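Local atomic coordinates of CCN family member 3 (Rattus norvegicus, PDB entry 5NB8), a protein that acts as a secreted matricellular signalling protein, binding integrins and NOTCH1 to regulate cell adhesion, migration, proliferation, differentiation and survival. Residues 6-11 against 17-22; 24-29 against 35-40. All coordinates share one frame; numbering follows the deposited sequence.

Interaction 1 (6-11 against 17-22)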
loop_
_atom_site.group_PDB
_atom_site.type_symbol
_atom_site.label_atom_id
_atom_site.label_comp_id
_atom_site.label_asym_id
_atom_site.label_seq_id
_atom_site.Cartn_x
_atom_site.Cartn_y
_atom_site.Cartn_z
ATOM N N CYS A 6 7.958 -14.992 -9.542
ATOM C CA CYS A 6 8.311 -13.581 -9.548
ATOM C C CYS A 6 9.426 -13.316 -8.547
ATOM O O CYS A 6 9.564 -14.017 -7.547
ATOM C CB CYS A 6 7.129 -12.680 -9.167
ATOM S SG CYS A 6 5.547 -12.964 -9.967
ATOM N N VAL A 7 10.203 -12.267 -8.803
ATOM C CA VAL A 7 11.214 -11.804 -7.864
ATOM C C VAL A 7 10.855 -10.384 -7.452
ATOM O O VAL A 7 10.621 -9.521 -8.306
ATOM C CB VAL A 7 12.624 -11.863 -8.469
ATOM C CG1 VAL A 7 13.638 -11.604 -7.404
ATOM C CG2 VAL A 7 12.870 -13.242 -9.146
ATOM N N PHE A 8 10.786 -10.151 -6.148
ATOM C CA PHE A 8 10.527 -8.810 -5.644
ATOM C C PHE A 8 11.500 -8.538 -4.517
ATOM O O PHE A 8 11.541 -9.302 -3.553
ATOM C CB PHE A 8 9.090 -8.646 -5.138
ATOM C CG PHE A 8 8.839 -7.313 -4.495
ATOM C CD1 PHE A 8 8.669 -6.178 -5.278
ATOM C CD2 PHE A 8 8.808 -7.187 -3.113
ATOM C CE1 PHE A 8 8.464 -4.946 -4.691
ATOM C CE2 PHE A 8 8.598 -5.966 -2.526
ATOM C CZ PHE A 8 8.428 -4.837 -3.317
ATOM N N ASP A 9 12.267 -7.449 -4.643
ATOM C CA ASP A 9 13.176 -6.991 -3.593
ATOM C C ASP A 9 14.067 -8.133 -3.111
ATOM O O ASP A 9 14.312 -8.310 -1.909
ATOM C CB ASP A 9 12.388 -6.364 -2.434
ATOM C CG ASP A 9 13.277 -5.613 -1.458
ATOM O OD1 ASP A 9 14.370 -5.170 -1.852
ATOM O OD2 ASP A 9 12.884 -5.496 -0.282
ATOM N N GLY A 10 14.517 -8.955 -4.063
ATOM C CA GLY A 10 15.446 -10.023 -3.762
ATOM C C GLY A 10 14.826 -11.299 -3.244
ATOM O O GLY A 10 15.563 -12.230 -2.901
ATOM N N VAL A 11 13.501 -11.386 -3.193
ATOM C CA VAL A 11 12.811 -12.577 -2.714
ATOM C C VAL A 11 12.029 -13.188 -3.869
ATOM O O VAL A 11 11.340 -12.472 -4.607
ATOM C CB VAL A 11 11.882 -12.242 -1.537
ATOM C CG1 VAL A 11 11.160 -13.501 -1.056
ATOM C CG2 VAL A 11 12.681 -11.599 -0.397
ATOM N N GLU A 17 1.352 -16.845 -5.421
ATOM C CA GLU A 17 1.686 -16.553 -4.023
ATOM C C GLU A 17 1.413 -15.085 -3.680
ATOM O O GLU A 17 1.602 -14.188 -4.508
ATOM C CB GLU A 17 3.154 -16.901 -3.733
ATOM C CG GLU A 17 3.632 -16.675 -2.288
ATOM C CD GLU A 17 5.048 -17.217 -1.987
ATOM O OE1 GLU A 17 5.722 -17.742 -2.902
ATOM O OE2 GLU A 17 5.487 -17.121 -0.815
ATOM N N LYS A 18 0.988 -14.847 -2.441
ATOM C CA LYS A 18 0.655 -13.524 -1.934
ATOM C C LYS A 18 1.593 -13.116 -0.803
ATOM O O LYS A 18 2.025 -13.944 -0.002
ATOM C CB LYS A 18 -0.788 -13.493 -1.425
ATOM C CG LYS A 18 -1.838 -13.682 -2.513
ATOM C CD LYS A 18 -3.249 -13.704 -1.933
ATOM C CE LYS A 18 -4.293 -13.953 -3.021
ATOM N NZ LYS A 18 -4.430 -12.817 -3.980
ATOM N N PHE A 19 1.891 -11.822 -0.715
ATOM C CA PHE A 19 2.784 -11.358 0.343
ATOM C C PHE A 19 2.495 -9.896 0.639
ATOM O O PHE A 19 1.769 -9.217 -0.091
ATOM C CB PHE A 19 4.253 -11.533 -0.044
ATOM C CG PHE A 19 4.660 -10.705 -1.229
ATOM C CD1 PHE A 19 4.344 -11.120 -2.516
ATOM C CD2 PHE A 19 5.356 -9.515 -1.062
ATOM C CE1 PHE A 19 4.708 -10.367 -3.614
ATOM C CE2 PHE A 19 5.725 -8.756 -2.161
ATOM C CZ PHE A 19 5.400 -9.194 -3.444
ATOM N N GLU A 20 3.094 -9.416 1.721
ATOM C CA GLU A 20 2.952 -8.024 2.149
ATOM C C GLU A 20 4.337 -7.420 2.311
ATOM O O GLU A 20 5.067 -7.791 3.254
ATOM C CB GLU A 20 2.171 -7.938 3.455
ATOM C CG GLU A 20 0.923 -8.785 3.449
ATOM C CD GLU A 20 0.300 -8.884 4.815
ATOM O OE1 GLU A 20 0.607 -8.016 5.663
ATOM O OE2 GLU A 20 -0.486 -9.830 5.043
ATOM N N PRO A 21 4.761 -6.516 1.428
ATOM C CA PRO A 21 6.079 -5.903 1.624
ATOM C C PRO A 21 6.085 -4.950 2.810
ATOM O O PRO A 21 7.140 -4.745 3.421
ATOM C CB PRO A 21 6.336 -5.183 0.299
ATOM C CG PRO A 21 4.945 -4.834 -0.212
ATOM C CD PRO A 21 4.034 -5.950 0.278
ATOM N N ASN A 22 4.930 -4.381 3.148
ATOM C CA ASN A 22 4.710 -3.615 4.373
ATOM C C ASN A 22 3.226 -3.734 4.708
ATOM O O ASN A 22 2.455 -4.341 3.958
ATOM C CB ASN A 22 5.163 -2.154 4.208
ATOM C CG ASN A 22 4.545 -1.485 2.985
ATOM O OD1 ASN A 22 3.321 -1.478 2.816
ATOM N ND2 ASN A 22 5.386 -0.964 2.105
#
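Phe-8 reaches across to Phe-19 and Pro-21 and makes every touch between 6-11 and 17-22, an example of how a small, disulfide-rich domain can join two pieces of backbone through a few apolar side chains. The Phe-8 side chain points toward 17-22, and chi1 of 175° brings its ring against both Phe-19 and Pro-21. Its CD2 corner meets CE2 of Phe-19 at 3.6 Å, the tightest point of the contact. The two rings are inclined at 39° with centroids 5.5 Å apart, an oblique pairing that is neither a parallel stack nor a T-shape. One bond further round the ring, CE2 of Phe-8 lies 3.7 Å from CB of Pro-21, so neighbouring ring carbons serve two partners. No polar bond joins the segments, and the area buried is only 117 Å².

The solvent side is the tip of the type I' turn from Phe-8 to Val-11, where Asp-9 and Gly-10 are exposed and do not meet 17-22. The turn is closed by two backbone bonds, Phe-8 N to Val-11 O (2.8 Å) and Val-11 N to Phe-8 O (2.9 Å). It connects strand 6-8 to strand 11-13, and Tyr-13 of the latter stacks on Phe-19. Phe-19 also packs on Cys-27 of strand 25-30 and Ile-34 of strand 33-38, so the amino-terminal hairpin rests against the three-stranded sheet.

Interaction 2 (24-29 against 35-40)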
loop_
_atom_site.group_PDB
_atom_site.type_symbol
_atom_site.label_atom_id
_atom_site.label_comp_id
_atom_site.label_asym_id
_atom_site.label_seq_id
_atom_site.Cartn_x
_atom_site.Cartn_y
_atom_site.Cartn_z
ATOM N N GLN A 24 0.948 -1.643 4.479
ATOM C CA GLN A 24 0.084 -0.831 3.637
ATOM C C GLN A 24 -0.299 -1.494 2.317
ATOM O O GLN A 24 -1.190 -0.983 1.629
ATOM C CB GLN A 24 0.761 0.514 3.362
ATOM C CG GLN A 24 1.026 1.311 4.655
ATOM C CD GLN A 24 1.313 2.765 4.387
ATOM O OE1 GLN A 24 1.477 3.163 3.236
ATOM N NE2 GLN A 24 1.360 3.576 5.443
ATOM N N TYR A 25 0.328 -2.608 1.936
ATOM C CA TYR A 25 0.064 -3.185 0.618
ATOM C C TYR A 25 -0.053 -4.704 0.672
ATOM O O TYR A 25 0.578 -5.367 1.496
ATOM C CB TYR A 25 1.148 -2.779 -0.384
ATOM C CG TYR A 25 0.873 -1.414 -0.953
ATOM C CD1 TYR A 25 1.348 -0.271 -0.330
ATOM C CD2 TYR A 25 0.102 -1.266 -2.095
ATOM C CE1 TYR A 25 1.080 0.990 -0.843
ATOM C CE2 TYR A 25 -0.180 -0.012 -2.609
ATOM C CZ TYR A 25 0.314 1.114 -1.970
ATOM O OH TYR A 25 0.045 2.360 -2.478
ATOM N N HIS A 26 -0.882 -5.241 -0.223
ATOM C CA HIS A 26 -1.062 -6.677 -0.405
ATOM C C HIS A 26 -0.736 -6.997 -1.857
ATOM O O HIS A 26 -1.346 -6.423 -2.764
ATOM C CB HIS A 26 -2.494 -7.089 -0.063
ATOM C CG HIS A 26 -2.776 -8.548 -0.236
ATOM N ND1 HIS A 26 -2.356 -9.499 0.669
ATOM C CD2 HIS A 26 -3.456 -9.219 -1.197
ATOM C CE1 HIS A 26 -2.752 -10.693 0.266
ATOM N NE2 HIS A 26 -3.423 -10.551 -0.863
ATOM N N CYS A 27 0.215 -7.909 -2.077
ATOM C CA CYS A 27 0.757 -8.178 -3.402
ATOM C C CYS A 27 0.540 -9.632 -3.790
ATOM O O CYS A 27 0.553 -10.528 -2.945
ATOM C CB CYS A 27 2.260 -7.858 -3.478
ATOM S SG CYS A 27 2.667 -6.115 -3.089
ATOM N N THR A 28 0.362 -9.852 -5.092
ATOM C CA THR A 28 0.203 -11.192 -5.647
ATOM C C THR A 28 1.130 -11.351 -6.842
ATOM O O THR A 28 1.217 -10.464 -7.693
ATOM C CB THR A 28 -1.247 -11.447 -6.074
ATOM O OG1 THR A 28 -2.101 -11.307 -4.932
ATOM C CG2 THR A 28 -1.421 -12.874 -6.683
ATOM N N CYS A 29 1.819 -12.484 -6.900
ATOM C CA CYS A 29 2.616 -12.855 -8.056
ATOM C C CYS A 29 1.726 -13.614 -9.033
ATOM O O CYS A 29 1.086 -14.599 -8.650
ATOM C CB CYS A 29 3.797 -13.712 -7.616
ATOM S SG CYS A 29 4.672 -14.505 -8.972
ATOM N N GLY A 35 1.468 -7.738 -8.870
ATOM C CA GLY A 35 0.521 -6.652 -8.687
ATOM C C GLY A 35 0.203 -6.530 -7.207
ATOM O O GLY A 35 0.248 -7.517 -6.473
ATOM N N CYS A 36 -0.131 -5.309 -6.776
ATOM C CA CYS A 36 -0.388 -4.994 -5.375
ATOM C C CYS A 36 -1.585 -4.057 -5.235
ATOM O O CYS A 36 -1.835 -3.202 -6.091
ATOM C CB CYS A 36 0.824 -4.325 -4.713
ATOM S SG CYS A 36 2.417 -5.146 -4.874
ATOM N N VAL A 37 -2.315 -4.218 -4.133
ATOM C CA VAL A 37 -3.433 -3.328 -3.818
ATOM C C VAL A 37 -3.206 -2.640 -2.479
ATOM O O VAL A 37 -2.716 -3.271 -1.531
ATOM C CB VAL A 37 -4.765 -4.089 -3.799
ATOM C CG1 VAL A 37 -5.168 -4.482 -5.223
ATOM C CG2 VAL A 37 -4.633 -5.346 -2.945
ATOM N N PRO A 38 -3.589 -1.377 -2.349
ATOM C CA PRO A 38 -3.458 -0.698 -1.063
ATOM C C PRO A 38 -4.437 -1.256 -0.053
ATOM O O PRO A 38 -5.552 -1.664 -0.385
ATOM C CB PRO A 38 -3.780 0.765 -1.395
ATOM C CG PRO A 38 -4.678 0.686 -2.597
ATOM C CD PRO A 38 -4.281 -0.550 -3.359
ATOM N N ARG A 39 -3.989 -1.294 1.196
ATOM C CA ARG A 39 -4.840 -1.677 2.309
ATOM C C ARG A 39 -5.355 -0.476 3.090
ATOM O O ARG A 39 -6.273 -0.630 3.896
ATOM C CB ARG A 39 -4.080 -2.634 3.235
ATOM C CG ARG A 39 -3.734 -3.951 2.522
ATOM C CD ARG A 39 -2.778 -4.814 3.310
ATOM N NE ARG A 39 -3.305 -5.141 4.625
ATOM C CZ ARG A 39 -2.598 -5.731 5.582
ATOM N NH1 ARG A 39 -3.156 -5.996 6.754
ATOM N NH2 ARG A 39 -1.331 -6.059 5.366
ATOM N N CYS A 40 -4.811 0.709 2.845
ATOM C CA CYS A 40 -5.292 1.936 3.465
ATOM C C CYS A 40 -6.323 2.605 2.559
ATOM O O CYS A 40 -6.502 2.229 1.396
ATOM C CB CYS A 40 -4.124 2.886 3.751
ATOM S SG CYS A 40 -2.852 2.218 4.876
HETATM O O HOH W 1 -2.367 1.613 1.410
HETATM O O HOH W 2 -2.771 -8.096 -4.829
#
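Strands 25-29 and 35-38 run antiparallel, their axes 4.5 Å apart at closest and their directions 159° apart, with paired backbone bonds linking His-26 to Val-37 and Thr-28 to Gly-35. Beyond Pro-38 the ladder gains one more bond, from Arg-39 N to Gln-24 O (2.8 Å), the donor standing 41° out of the carbonyl plane. A water also donates to Gln-24 O and accepts from Cys-40 N.

At the non-hydrogen-bonded pair Cys-27 and Cys-36, the CA atoms draw in to 3.9 Å and SG joins SG in a disulfide (chi3 102°), tying adjacent strands directly together. On the same face the Tyr-25 ring leans across to the partner strand: its CD2 is 3.5 Å from Val-37 O, and its CE2 is 3.9 Å from Pro-38 CB. The other face carries His-26, whose CB lies 4.0 Å from Val-37 CG2. There Arg-39 bends at chi3, laying CD 3.8 Å from Tyr-25 C, while its NH2 makes a salt bridge to Glu-20.

This is a cross-strand disulfide in a beta hairpin, here within the first subdomain of a von Willebrand factor type C domain, the fibronectin type I-like part of that fold.

Both are surface contacts, yet they illustrate different ways of holding a small domain rich in disulfides. Interaction 2, which includes buried Cys-27 and Thr-28, lies nearer the centre of the chain and works within one sheet, through a backbone ladder and a covalent crosslink, burying 529 Å². Interaction 1, further out and with none of its touching residues buried, sets a separate hairpin against that sheet through apolar side chains alone. Strand 18-19 of interaction 1 lies beside 25-30 of interaction 2, so both reach the same sheet; the Cys-6 to Cys-29 disulfide and packing of Lys-18 against His-26 join them. At the far end, Cys-40 bonds to Cys-64 in the carboxy-terminal part.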